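Local coordinates for protein putative O-GlcNAcase nagJ (Clostridium perfringens, PDB 6PV5) that probably acts as a family 84 hexosaminidase that cleaves glycosides of N-acetylhexosamine, here as the N-terminal half with its catalytic barrel and helical region, at residues M415-I420 with E481-F486; N404-D409 with D443-S448; E562-A567 with P614-V619; D207-Y212 with N218-A223. All blocks are in the same frame, centred on the assembly; numbering follows the deposited sequence.

How the contacts relate
Contacts 4, 2 and 1 follow one another from the barrel wall toward the C-terminal helices, where contact 3 lies. Contact 4 belongs to the first beta-alpha-beta unit of the barrel and meets contact 2, its centre about 14 Å away, through a salt bridge between Lys446 NZ and Asp207 OD2 (2.6 Å). Contacts 1 and 2 share the loop after strand 399-403, and a probable hydrogen bond links Ser448 OG with Gly418 O (2.6 Å). Contact 3 stands apart, its centre about 19 Å from that of contact 1, with no touch between them. All four lie away from Asp305, the predicted proton donor.

Contact 1: M415-I420 with E481-F486. With EDO (1,2-ethanediol), chain C.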
loop_
_atom_site.group_PDB
_atom_site.type_symbol
_atom_site.label_atom_id
_atom_site.label_comp_id
_atom_site.label_asym_id
_atom_site.label_seq_id
_atom_site.Cartn_x
_atom_site.Cartn_y
_atom_site.Cartn_z
ATOM N N MET A 415 -5.065 12.611 8.193
ATOM C CA MET A 415 -4.438 11.325 7.929
ATOM C C MET A 415 -5.404 10.429 7.146
ATOM O O MET A 415 -6.575 10.327 7.490
ATOM C CB MET A 415 -4.054 10.583 9.215
ATOM C CG MET A 415 -3.098 11.327 10.142
ATOM S SD MET A 415 -1.510 11.675 9.331
ATOM C CE MET A 415 -0.380 11.763 10.719
ATOM N N ALA A 416 -4.884 9.733 6.121
ATOM C CA ALA A 416 -5.660 8.722 5.413
ATOM C C ALA A 416 -5.344 7.377 6.049
ATOM O O ALA A 416 -4.210 6.904 5.959
ATOM C CB ALA A 416 -5.313 8.742 3.941
ATOM N N LEU A 417 -6.343 6.789 6.715
ATOM C CA LEU A 417 -6.148 5.562 7.468
ATOM C C LEU A 417 -7.105 4.486 6.962
ATOM O O LEU A 417 -7.336 3.506 7.665
ATOM C CB LEU A 417 -6.393 5.837 8.966
ATOM C CG LEU A 417 -5.448 6.859 9.620
ATOM C CD1 LEU A 417 -5.884 7.142 11.064
ATOM C CD2 LEU A 417 -4.013 6.329 9.602
ATOM N N GLY A 418 -7.648 4.657 5.751
ATOM C CA GLY A 418 -8.604 3.687 5.230
ATOM C C GLY A 418 -8.027 2.650 4.261
ATOM O O GLY A 418 -6.861 2.712 3.860
ATOM N N PRO A 419 -8.854 1.674 3.808
ATOM C CA PRO A 419 -8.412 0.692 2.818
ATOM C C PRO A 419 -8.397 1.297 1.417
ATOM O O PRO A 419 -9.128 2.250 1.123
ATOM C CB PRO A 419 -9.491 -0.402 2.918
ATOM C CG PRO A 419 -10.741 0.383 3.270
ATOM C CD PRO A 419 -10.254 1.465 4.226
ATOM N N ILE A 420 -7.525 0.746 0.564
ATOM C CA ILE A 420 -7.623 0.937 -0.881
ATOM C C ILE A 420 -9.071 0.675 -1.291
ATOM O O ILE A 420 -9.643 -0.347 -0.961
ATOM C CB ILE A 420 -6.663 -0.038 -1.588
ATOM C CG1 ILE A 420 -5.208 0.145 -1.130
ATOM C CG2 ILE A 420 -6.815 0.051 -3.103
ATOM C CD1 ILE A 420 -4.675 1.568 -1.173
ATOM N N GLU A 481 -9.629 -2.700 18.017
ATOM C CA GLU A 481 -10.998 -2.198 18.067
ATOM C C GLU A 481 -11.035 -0.692 18.347
ATOM O O GLU A 481 -11.867 0.017 17.782
ATOM C CB GLU A 481 -11.876 -2.930 19.097
ATOM C CG GLU A 481 -12.094 -4.413 18.802
ATOM C CD GLU A 481 -12.813 -4.794 17.509
ATOM O OE1 GLU A 481 -13.594 -3.965 16.963
ATOM O OE2 GLU A 481 -12.589 -5.928 17.037
ATOM N N GLU A 482 -10.190 -0.224 19.277
ATOM C CA GLU A 482 -10.102 1.194 19.594
ATOM C C GLU A 482 -9.603 1.942 18.356
ATOM O O GLU A 482 -10.125 2.996 18.013
ATOM C CB GLU A 482 -9.127 1.430 20.756
ATOM C CG GLU A 482 -9.669 0.954 22.099
ATOM C CD GLU A 482 -9.493 -0.521 22.416
ATOM O OE1 GLU A 482 -8.984 -1.277 21.557
ATOM O OE2 GLU A 482 -9.859 -0.915 23.532
ATOM N N PHE A 483 -8.614 1.368 17.667
ATOM C CA PHE A 483 -8.037 2.020 16.500
ATOM C C PHE A 483 -9.067 2.201 15.377
ATOM O O PHE A 483 -9.138 3.260 14.756
ATOM C CB PHE A 483 -6.799 1.265 16.000
ATOM C CG PHE A 483 -5.939 2.155 15.142
ATOM C CD1 PHE A 483 -6.228 2.326 13.795
ATOM C CD2 PHE A 483 -4.888 2.877 15.702
ATOM C CE1 PHE A 483 -5.466 3.187 13.011
ATOM C CE2 PHE A 483 -4.127 3.733 14.914
ATOM C CZ PHE A 483 -4.417 3.891 13.564
ATOM N N LYS A 484 -9.850 1.153 15.090
ATOM C CA LYS A 484 -10.821 1.219 14.009
ATOM C C LYS A 484 -11.863 2.301 14.294
ATOM O O LYS A 484 -12.227 3.044 13.385
ATOM C CB LYS A 484 -11.484 -0.143 13.768
ATOM C CG LYS A 484 -12.449 -0.139 12.582
ATOM C CD LYS A 484 -13.110 -1.462 12.327
ATOM C CE LYS A 484 -14.079 -1.419 11.156
ATOM N NZ LYS A 484 -14.573 -2.783 10.855
ATOM N N ILE A 485 -12.320 2.394 15.554
ATOM C CA ILE A 485 -13.234 3.452 15.968
ATOM C C ILE A 485 -12.670 4.819 15.577
ATOM O O ILE A 485 -13.408 5.675 15.089
ATOM C CB ILE A 485 -13.587 3.355 17.470
ATOM C CG1 ILE A 485 -14.424 2.101 17.774
ATOM C CG2 ILE A 485 -14.287 4.627 17.923
ATOM C CD1 ILE A 485 -14.489 1.716 19.255
ATOM N N PHE A 486 -11.357 5.015 15.759
ATOM C CA PHE A 486 -10.698 6.263 15.380
ATOM C C PHE A 486 -10.567 6.359 13.855
ATOM O O PHE A 486 -10.932 7.369 13.241
ATOM C CB PHE A 486 -9.329 6.301 16.080
ATOM C CG PHE A 486 -8.402 7.414 15.662
ATOM C CD1 PHE A 486 -8.623 8.717 16.091
ATOM C CD2 PHE A 486 -7.290 7.152 14.871
ATOM C CE1 PHE A 486 -7.755 9.743 15.724
ATOM C CE2 PHE A 486 -6.428 8.174 14.493
ATOM C CZ PHE A 486 -6.657 9.470 14.927
HETATM C C1 EDO C . -10.056 -4.182 13.294
HETATM O O1 EDO C . -9.252 -5.356 13.311
HETATM C C2 EDO C . -11.458 -4.376 13.751
HETATM O O2 EDO C . -11.614 -5.386 14.740
#
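Leu417 reaches helix 481-486 with its CG opposite the carbonyl carbon (chi1 -62°) and an extended second torsion, which carries CD1 outward from the loop. On the helix, Phe483 and Phe486, three residues apart, both swing CG away from their own backbone N (chi1 -160° and 171°). Their CB atoms do not aim at the loop, yet these torsions bring CZ of Phe483 and the CE2 flank of Phe486 to Leu417. A single methyl does the touching: CD1 of Leu417 lies 3.6 Å from CE2 of Phe486. It is more distant from the second ring, at 4.4 Å from CZ of Phe483. To both rings the methyl comes in at a slant. No hydrogen bond joins the two segments, so the contact is purely apolar and buried. The loop's polar groups are instead met by other neighbours: Leu417 O by Trp468 NE1, and Met415 O by Ser490 OG. Phe486 in turn makes an edge-to-face contact with Phe561 of helix 548-579, and Phe483 packs on Leu554 of the same helix. On another side of helix 480-487, a 1,2-ethanediol molecule, probably from the crystallisation liquor, donates a hydrogen bond from its O2 hydroxyl to Glu481 OE2 (2.6 Å), while its C2 rests against Lys484 CD. The ammonium group of that lysine forms a salt bridge with Asp469. The arrangement is one of a hydrophobic seam between a long loop of a (beta/alpha)8 barrel, linking its seventh and eighth strands, and the helices that adjoin the barrel.

Contact 2: N404-D409 with D443-S448. With EDO (1,2-ethanediol), chain B.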
loop_
_atom_site.group_PDB
_atom_site.type_symbol
_atom_site.label_atom_id
_atom_site.label_comp_id
_atom_site.label_asym_id
_atom_site.label_seq_id
_atom_site.Cartn_x
_atom_site.Cartn_y
_atom_site.Cartn_z
ATOM N N ASN A 404 -2.828 7.319 -5.892
ATOM C CA ASN A 404 -2.555 8.447 -5.009
ATOM C C ASN A 404 -3.395 8.363 -3.726
ATOM O O ASN A 404 -4.229 9.225 -3.437
ATOM C CB ASN A 404 -2.758 9.781 -5.734
ATOM C CG ASN A 404 -1.511 10.210 -6.479
ATOM O OD1 ASN A 404 -0.404 10.046 -5.972
ATOM N ND2 ASN A 404 -1.672 10.719 -7.689
ATOM N N TYR A 405 -3.136 7.329 -2.938
ATOM C CA TYR A 405 -3.700 7.160 -1.606
ATOM C C TYR A 405 -2.869 6.068 -0.938
ATOM O O TYR A 405 -2.553 5.068 -1.597
ATOM C CB TYR A 405 -5.163 6.725 -1.753
ATOM C CG TYR A 405 -5.919 6.587 -0.465
ATOM C CD1 TYR A 405 -6.702 7.634 0.008
ATOM C CD2 TYR A 405 -5.819 5.443 0.304
ATOM C CE1 TYR A 405 -7.405 7.527 1.199
ATOM C CE2 TYR A 405 -6.521 5.319 1.491
ATOM C CZ TYR A 405 -7.316 6.364 1.943
ATOM O OH TYR A 405 -7.992 6.257 3.128
ATOM N N PRO A 406 -2.468 6.175 0.356
ATOM C CA PRO A 406 -2.907 7.236 1.276
ATOM C C PRO A 406 -2.288 8.630 1.235
ATOM O O PRO A 406 -2.615 9.469 2.084
ATOM C CB PRO A 406 -2.604 6.612 2.654
ATOM C CG PRO A 406 -1.375 5.758 2.414
ATOM C CD PRO A 406 -1.637 5.170 1.030
ATOM N N VAL A 407 -1.456 8.916 0.221
ATOM C CA VAL A 407 -0.764 10.193 0.172
ATOM C C VAL A 407 -1.708 11.329 0.565
ATOM O O VAL A 407 -2.771 11.499 -0.037
ATOM C CB VAL A 407 -0.118 10.470 -1.200
ATOM C CG1 VAL A 407 -1.142 10.465 -2.330
ATOM C CG2 VAL A 407 0.642 11.791 -1.202
ATOM N N ASN A 408 -1.243 12.203 1.476
ATOM C CA ASN A 408 -2.086 13.306 1.909
ATOM C C ASN A 408 -1.350 14.643 1.752
ATOM O O ASN A 408 -1.714 15.630 2.400
ATOM C CB ASN A 408 -2.595 13.089 3.341
ATOM C CG ASN A 408 -1.480 13.244 4.361
ATOM O OD1 ASN A 408 -0.317 13.076 4.015
ATOM N ND2 ASN A 408 -1.818 13.500 5.620
ATOM N N ASP A 409 -0.355 14.707 0.853
ATOM C CA ASP A 409 0.470 15.910 0.766
ATOM C C ASP A 409 -0.355 17.139 0.372
ATOM O O ASP A 409 0.015 18.264 0.669
ATOM C CB ASP A 409 1.713 15.702 -0.104
ATOM C CG ASP A 409 1.470 15.232 -1.541
ATOM O OD1 ASP A 409 0.269 15.173 -2.006
ATOM O OD2 ASP A 409 2.501 14.935 -2.212
ATOM N N ASP A 443 4.742 5.494 9.561
ATOM C CA ASP A 443 3.973 4.506 10.302
ATOM C C ASP A 443 2.482 4.680 10.030
ATOM O O ASP A 443 1.755 3.706 9.923
ATOM C CB ASP A 443 4.417 4.418 11.763
ATOM C CG ASP A 443 5.684 3.589 11.904
ATOM O OD1 ASP A 443 5.565 2.354 12.171
ATOM O OD2 ASP A 443 6.773 4.168 11.728
ATOM N N ALA A 444 2.033 5.923 9.856
ATOM C CA ALA A 444 0.606 6.182 9.718
ATOM C C ALA A 444 0.100 5.694 8.351
ATOM O O ALA A 444 -1.100 5.457 8.184
ATOM C CB ALA A 444 0.318 7.653 9.954
ATOM N N SER A 445 1.035 5.490 7.403
ATOM C CA SER A 445 0.741 5.023 6.050
ATOM C C SER A 445 0.538 3.506 6.027
ATOM O O SER A 445 0.077 2.953 5.044
ATOM C CB SER A 445 1.860 5.377 5.108
ATOM O OG SER A 445 1.755 6.720 4.699
ATOM N N LYS A 446 0.920 2.811 7.091
ATOM C CA LYS A 446 0.988 1.365 6.963
ATOM C C LYS A 446 -0.370 0.694 6.737
ATOM O O LYS A 446 -0.439 -0.237 5.959
ATOM C CB LYS A 446 1.795 0.737 8.098
ATOM C CG LYS A 446 3.270 1.080 8.020
ATOM C CD LYS A 446 4.088 0.416 9.110
ATOM C CE LYS A 446 5.541 0.862 9.102
ATOM N NZ LYS A 446 6.261 0.257 10.251
ATOM N N ILE A 447 -1.419 1.095 7.468
ATOM C CA ILE A 447 -2.712 0.449 7.333
ATOM C C ILE A 447 -3.175 0.451 5.877
ATOM O O ILE A 447 -3.477 -0.620 5.340
ATOM C CB ILE A 447 -3.767 0.971 8.338
ATOM C CG1 ILE A 447 -3.400 0.572 9.773
ATOM C CG2 ILE A 447 -5.158 0.459 7.988
ATOM C CD1 ILE A 447 -3.900 1.551 10.812
ATOM N N SER A 448 -3.183 1.622 5.230
ATOM C CA SER A 448 -3.647 1.709 3.858
ATOM C C SER A 448 -2.740 0.890 2.943
ATOM O O SER A 448 -3.234 0.122 2.128
ATOM C CB SER A 448 -3.766 3.147 3.403
ATOM O OG SER A 448 -4.572 3.885 4.319
HETATM C C1 EDO B . -1.211 15.098 -5.550
HETATM O O1 EDO B . -0.582 15.735 -4.450
HETATM C C2 EDO B . -0.646 13.766 -5.766
HETATM O O2 EDO B . -0.131 13.301 -4.536
#
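Tyr405 and Pro406 carry the loop's side of this contact, and Ser448 most of the other. At the start of the loop, Asn404 is directed to other neighbours, its ND2 bonded to Val377 O. Tyr405 then sends its ring past the helix with CG opposite its backbone N (chi1 -176°), so that CE2 comes to 3.7 Å from Ser448 OG, on an oblique line to the ring. The peptide bond to Pro406 is cis, and it folds the proline back over the tyrosine: Pro406 CB sits 4.1 Å above one ring face, near the rim. The same proline ring also meets residues 443-448, its CB and CG each 3.7 Å from Ser448 CB and its CG 4.0 Å from Ser445 OG. Farther on, Asp409 OD1 accepts bonds from both hydroxyls of a 1,2-ethanediol, 2.6 Å from its O1 and 3.2 Å from its O2. The three hydroxyls near the interface bond outward, Tyr405 OH to Thr491 O, Ser445 OG to Met439 N and Ser448 OG to Gly418 O. With these polar needs met by third parties, the two segments themselves are held by van der Waals packing alone.

Contact 3: E562-A567 with P614-V619; sequences EIYGNA and PFIRKV
Ile616 presents its CD1 methyl to the edge of the Tyr564 ring, in the ring plane, while the two side chains run obliquely to each other. The distance from CD1 to Tyr564 CD1 is 3.9 Å. The same methyl also presses on Ala567, with Ile616 CD1 3.7 Å from Ala567 CB, and a second branch, Ile616 CG2, comes to 4.1 Å from that CB. One isoleucine methyl thus touches two residues spaced three apart on helix 548-579. Ala567 and Ile616 point their CB atoms toward each other's segment. Their CA atoms are 6.7 Å apart, a close approach made possible by the small alanine side chain. Tyr564 instead starts off at an angle to helix 614-619 and is brought round by its torsions (chi1 -87°), with CG next to its own backbone N. The far end of the ring is held by a hydrogen bond between OH and Asp613 OD2. The other oxygen of that carboxylate, Asp613 OD1, forms a salt bridge with Arg617 NE, and the guanidinium reaches Asp601 as well through NH2. An apolar centre is therefore bordered by a small charged network. Leu600 of helix 583-601 packs on both Tyr564 and Ala567, and Met534 of helix 521-544 also touches the tyrosine. These mutually packed helices with an aliphatic and aromatic interior are characteristic of the all-helical bundle that follows the catalytic barrel in family 84 enzymes, with helix 612-619, the last modelled helix of this chain, packed against it.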
loop_
_atom_site.group_PDB
_atom_site.type_symbol
_atom_site.label_atom_id
_atom_site.label_comp_id
_atom_site.label_asym_id
_atom_site.label_seq_id
_atom_site.Cartn_x
_atom_site.Cartn_y
_atom_site.Cartn_z
ATOM N N GLU A 562 -11.181 13.305 20.847
ATOM C CA GLU A 562 -11.790 13.292 22.169
ATOM C C GLU A 562 -12.748 14.467 22.334
ATOM O O GLU A 562 -13.834 14.286 22.875
ATOM C CB GLU A 562 -10.722 13.334 23.263
ATOM C CG GLU A 562 -11.301 13.061 24.641
ATOM C CD GLU A 562 -10.297 13.017 25.782
ATOM O OE1 GLU A 562 -9.275 12.319 25.660
ATOM O OE2 GLU A 562 -10.557 13.662 26.801
ATOM N N ILE A 563 -12.342 15.657 21.876
ATOM C CA ILE A 563 -13.159 16.865 21.939
ATOM C C ILE A 563 -14.403 16.741 21.048
ATOM O O ILE A 563 -15.482 17.195 21.450
ATOM C CB ILE A 563 -12.340 18.122 21.569
ATOM C CG1 ILE A 563 -11.087 18.306 22.434
ATOM C CG2 ILE A 563 -13.215 19.379 21.571
ATOM C CD1 ILE A 563 -10.290 19.547 22.060
ATOM N N TYR A 564 -14.257 16.188 19.825
ATOM C CA TYR A 564 -15.412 15.892 18.988
ATOM C C TYR A 564 -16.405 15.011 19.755
ATOM O O TYR A 564 -17.600 15.269 19.721
ATOM C CB TYR A 564 -15.027 15.173 17.689
ATOM C CG TYR A 564 -14.662 16.094 16.562
ATOM C CD1 TYR A 564 -15.604 16.971 16.038
ATOM C CD2 TYR A 564 -13.392 16.074 16.006
ATOM C CE1 TYR A 564 -15.281 17.830 15.004
ATOM C CE2 TYR A 564 -13.053 16.938 14.977
ATOM C CZ TYR A 564 -14.000 17.805 14.471
ATOM O OH TYR A 564 -13.713 18.633 13.426
ATOM N N GLY A 565 -15.911 13.975 20.443
ATOM C CA GLY A 565 -16.788 13.124 21.240
ATOM C C GLY A 565 -17.654 13.943 22.204
ATOM O O GLY A 565 -18.887 13.833 22.224
ATOM N N ASN A 566 -16.977 14.805 22.973
ATOM C CA ASN A 566 -17.605 15.669 23.962
ATOM C C ASN A 566 -18.551 16.662 23.297
ATOM O O ASN A 566 -19.646 16.908 23.811
ATOM C CB ASN A 566 -16.551 16.367 24.823
ATOM C CG ASN A 566 -15.995 15.410 25.850
ATOM O OD1 ASN A 566 -16.750 14.637 26.437
ATOM N ND2 ASN A 566 -14.692 15.429 26.059
ATOM N N ALA A 567 -18.141 17.210 22.141
ATOM C CA ALA A 567 -18.988 18.169 21.452
ATOM C C ALA A 567 -20.247 17.460 20.957
ATOM O O ALA A 567 -21.342 18.036 20.977
ATOM C CB ALA A 567 -18.224 18.829 20.333
ATOM N N PRO A 614 -19.908 18.906 10.723
ATOM C CA PRO A 614 -21.123 19.623 10.329
ATOM C C PRO A 614 -22.342 19.384 11.221
ATOM O O PRO A 614 -23.213 20.259 11.341
ATOM C CB PRO A 614 -21.427 19.164 8.890
ATOM C CG PRO A 614 -20.538 17.912 8.690
ATOM C CD PRO A 614 -19.361 18.091 9.623
ATOM N N PHE A 615 -22.421 18.181 11.800
ATOM C CA PHE A 615 -23.504 17.868 12.714
ATOM C C PHE A 615 -23.462 18.825 13.916
ATOM O O PHE A 615 -24.436 19.504 14.214
ATOM C CB PHE A 615 -23.457 16.417 13.199
ATOM C CG PHE A 615 -24.473 16.128 14.284
ATOM C CD1 PHE A 615 -25.835 16.127 13.998
ATOM C CD2 PHE A 615 -24.078 15.903 15.599
ATOM C CE1 PHE A 615 -26.775 15.863 14.990
ATOM C CE2 PHE A 615 -25.021 15.645 16.592
ATOM C CZ PHE A 615 -26.366 15.647 16.285
ATOM N N ILE A 616 -22.327 18.888 14.599
ATOM C CA ILE A 616 -22.197 19.768 15.744
ATOM C C ILE A 616 -22.448 21.222 15.343
ATOM O O ILE A 616 -23.118 21.940 16.072
ATOM C CB ILE A 616 -20.834 19.562 16.411
ATOM C CG1 ILE A 616 -20.745 18.135 16.952
ATOM C CG2 ILE A 616 -20.620 20.602 17.513
ATOM C CD1 ILE A 616 -19.319 17.605 16.980
ATOM N N ARG A 617 -21.961 21.647 14.170
ATOM C CA ARG A 617 -22.166 23.026 13.761
ATOM C C ARG A 617 -23.628 23.287 13.407
ATOM O O ARG A 617 -24.087 24.405 13.586
ATOM C CB ARG A 617 -21.255 23.444 12.599
ATOM C CG ARG A 617 -19.792 23.581 12.999
ATOM C CD ARG A 617 -18.868 23.911 11.836
ATOM N NE ARG A 617 -17.569 23.325 12.137
ATOM C CZ ARG A 617 -16.647 23.889 12.913
ATOM N NH1 ARG A 617 -16.861 25.088 13.426
ATOM N NH2 ARG A 617 -15.498 23.270 13.137
ATOM N N LYS A 618 -24.343 22.294 12.869
ATOM C CA LYS A 618 -25.742 22.495 12.523
ATOM C C LYS A 618 -26.581 22.667 13.789
ATOM O O LYS A 618 -27.508 23.459 13.811
ATOM C CB LYS A 618 -26.313 21.320 11.727
ATOM C CG LYS A 618 -27.658 21.581 11.057
ATOM C CD LYS A 618 -28.037 20.545 10.018
ATOM C CE LYS A 618 -29.534 20.519 9.780
ATOM N NZ LYS A 618 -29.927 19.610 8.671
ATOM N N VAL A 619 -26.256 21.913 14.838
ATOM C CA VAL A 619 -26.974 21.989 16.102
ATOM C C VAL A 619 -26.882 23.410 16.673
ATOM O O VAL A 619 -27.862 23.928 17.184
ATOM C CB VAL A 619 -26.470 20.920 17.088
ATOM C CG1 VAL A 619 -26.926 21.185 18.516
ATOM C CG2 VAL A 619 -26.849 19.517 16.630
#

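Contact 4: D207-Y212 with N218-A223; sequences DQIKMY and NAYIYA
This is helix-on-strand packing within a beta-alpha-beta unit of the (beta/alpha)8 barrel, where helix 202-214 follows the first strand and leads back to the second, 219-222. The short helix and strand segments run nearly antiparallel, at 152°, with their axes 9.3 Å apart, as expected where a barrel helix covers the outside of the sheet. Tyr220 is the strand residue that faces the helix, and two helix residues receive it. The CE2 corner of Tyr212 stands 4.0 Å from Tyr220 CD1, which lies at the edge of the Tyr212 ring and near its plane; the two side chains slant across one another. At the other ortho carbon of Tyr220, Ile209 CD1 comes obliquely to 4.1 Å from CD2, its chain crossing the tyrosine at about a right angle. The Tyr220 ring is thus met by a methyl and an aromatic corner, both from the helix, while its hydroxyl bonds to Glu193 OE2. Ile209 also packs on Leu249 and Ala253 of the next helix, 243-255, and Tyr212 on Val191 of the first strand. Tyr212 folds back along its own helix, bringing Gln208 O to 3.1 Å above the centre of its ring. Its hydroxyl also donates a hydrogen bond to the preceding turn: OH lies 2.7 Å from Gln208 OE1, at 125° to the C=O bond and tilted 27° from the carbonyl plane.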
loop_
_atom_site.group_PDB
_atom_site.type_symbol
_atom_site.label_atom_id
_atom_site.label_comp_id
_atom_site.label_asym_id
_atom_site.label_seq_id
_atom_site.Cartn_x
_atom_site.Cartn_y
_atom_site.Cartn_z
ATOM N N ASP A 207 12.621 0.153 7.397
ATOM C CA ASP A 207 11.466 -0.421 8.064
ATOM C C ASP A 207 10.383 -0.699 7.019
ATOM O O ASP A 207 9.796 -1.767 7.000
ATOM C CB ASP A 207 11.002 0.508 9.188
ATOM C CG ASP A 207 9.715 0.032 9.823
ATOM O OD1 ASP A 207 9.735 -1.039 10.446
ATOM O OD2 ASP A 207 8.697 0.720 9.644
ATOM N N GLN A 208 10.144 0.251 6.110
ATOM C CA GLN A 208 9.146 0.032 5.063
ATOM C C GLN A 208 9.502 -1.182 4.190
ATOM O O GLN A 208 8.668 -2.066 3.958
ATOM C CB GLN A 208 8.942 1.308 4.244
ATOM C CG GLN A 208 8.171 2.370 5.010
ATOM C CD GLN A 208 6.666 2.267 4.893
ATOM O OE1 GLN A 208 6.127 1.632 3.977
ATOM N NE2 GLN A 208 5.974 2.901 5.833
ATOM N N ILE A 209 10.754 -1.248 3.723
ATOM C CA ILE A 209 11.171 -2.337 2.847
ATOM C C ILE A 209 10.907 -3.699 3.483
ATOM O O ILE A 209 10.417 -4.607 2.811
ATOM C CB ILE A 209 12.634 -2.174 2.399
ATOM C CG1 ILE A 209 12.781 -1.005 1.425
ATOM C CG2 ILE A 209 13.153 -3.477 1.793
ATOM C CD1 ILE A 209 14.192 -0.477 1.321
ATOM N N LYS A 210 11.203 -3.844 4.780
ATOM C CA LYS A 210 10.992 -5.118 5.452
ATOM C C LYS A 210 9.507 -5.468 5.463
ATOM O O LYS A 210 9.143 -6.642 5.366
ATOM C CB LYS A 210 11.518 -5.089 6.894
ATOM N N MET A 211 8.653 -4.445 5.622
ATOM C CA MET A 211 7.218 -4.672 5.667
ATOM C C MET A 211 6.737 -5.157 4.294
ATOM O O MET A 211 5.850 -6.006 4.210
ATOM C CB MET A 211 6.467 -3.393 6.074
ATOM C CG MET A 211 4.978 -3.621 6.189
ATOM S SD MET A 211 4.036 -2.102 6.545
ATOM C CE MET A 211 4.004 -1.309 4.941
ATOM N N TYR A 212 7.327 -4.626 3.218
ATOM C CA TYR A 212 6.927 -5.017 1.871
ATOM C C TYR A 212 7.149 -6.508 1.614
ATOM O O TYR A 212 6.256 -7.187 1.100
ATOM C CB TYR A 212 7.660 -4.181 0.828
ATOM C CG TYR A 212 7.506 -2.696 1.008
ATOM C CD1 TYR A 212 6.442 -2.157 1.724
ATOM C CD2 TYR A 212 8.414 -1.817 0.439
ATOM C CE1 TYR A 212 6.306 -0.786 1.891
ATOM C CE2 TYR A 212 8.280 -0.446 0.601
ATOM C CZ TYR A 212 7.219 0.074 1.328
ATOM O OH TYR A 212 7.091 1.429 1.490
ATOM N N ASN A 218 6.618 -6.285 -4.011
ATOM C CA ASN A 218 7.850 -6.724 -4.641
ATOM C C ASN A 218 8.630 -5.540 -5.188
ATOM O O ASN A 218 9.603 -5.751 -5.892
ATOM C CB ASN A 218 7.591 -7.797 -5.711
ATOM C CG ASN A 218 6.796 -7.317 -6.915
ATOM O OD1 ASN A 218 6.370 -6.162 -6.984
ATOM N ND2 ASN A 218 6.603 -8.196 -7.889
ATOM N N ALA A 219 8.211 -4.298 -4.899
ATOM C CA ALA A 219 9.019 -3.191 -5.384
ATOM C C ALA A 219 8.899 -1.952 -4.503
ATOM O O ALA A 219 7.844 -1.654 -3.954
ATOM C CB ALA A 219 8.650 -2.859 -6.813
ATOM N N TYR A 220 9.992 -1.195 -4.460
ATOM C CA TYR A 220 10.032 0.108 -3.835
ATOM C C TYR A 220 10.611 1.097 -4.829
ATOM O O TYR A 220 11.762 0.966 -5.236
ATOM C CB TYR A 220 10.858 0.032 -2.543
ATOM C CG TYR A 220 11.278 1.359 -1.971
ATOM C CD1 TYR A 220 10.336 2.292 -1.554
ATOM C CD2 TYR A 220 12.620 1.684 -1.832
ATOM C CE1 TYR A 220 10.718 3.519 -1.043
ATOM C CE2 TYR A 220 13.020 2.903 -1.305
ATOM C CZ TYR A 220 12.065 3.822 -0.905
ATOM O OH TYR A 220 12.447 5.026 -0.379
ATOM N N ILE A 221 9.812 2.100 -5.206
ATOM C CA ILE A 221 10.281 3.095 -6.150
ATOM C C ILE A 221 10.875 4.276 -5.396
ATOM O O ILE A 221 10.176 5.080 -4.771
ATOM C CB ILE A 221 9.193 3.493 -7.175
ATOM C CG1 ILE A 221 8.605 2.264 -7.871
ATOM C CG2 ILE A 221 9.751 4.483 -8.181
ATOM C CD1 ILE A 221 7.499 2.586 -8.844
ATOM N N TYR A 222 12.200 4.377 -5.476
ATOM C CA TYR A 222 12.938 5.439 -4.823
ATOM C C TYR A 222 12.846 6.714 -5.650
ATOM O O TYR A 222 13.599 6.919 -6.606
ATOM C CB TYR A 222 14.366 4.970 -4.545
ATOM C CG TYR A 222 15.213 5.961 -3.793
ATOM C CD1 TYR A 222 15.163 6.040 -2.406
ATOM C CD2 TYR A 222 16.069 6.818 -4.467
ATOM C CE1 TYR A 222 15.939 6.958 -1.710
ATOM C CE2 TYR A 222 16.852 7.736 -3.783
ATOM C CZ TYR A 222 16.805 7.788 -2.399
ATOM O OH TYR A 222 17.574 8.705 -1.731
ATOM N N ALA A 223 11.914 7.592 -5.275
ATOM C CA ALA A 223 11.683 8.791 -6.072
ATOM C C ALA A 223 11.569 10.043 -5.197
ATOM O O ALA A 223 10.749 10.912 -5.470
ATOM C CB ALA A 223 10.468 8.578 -6.951
#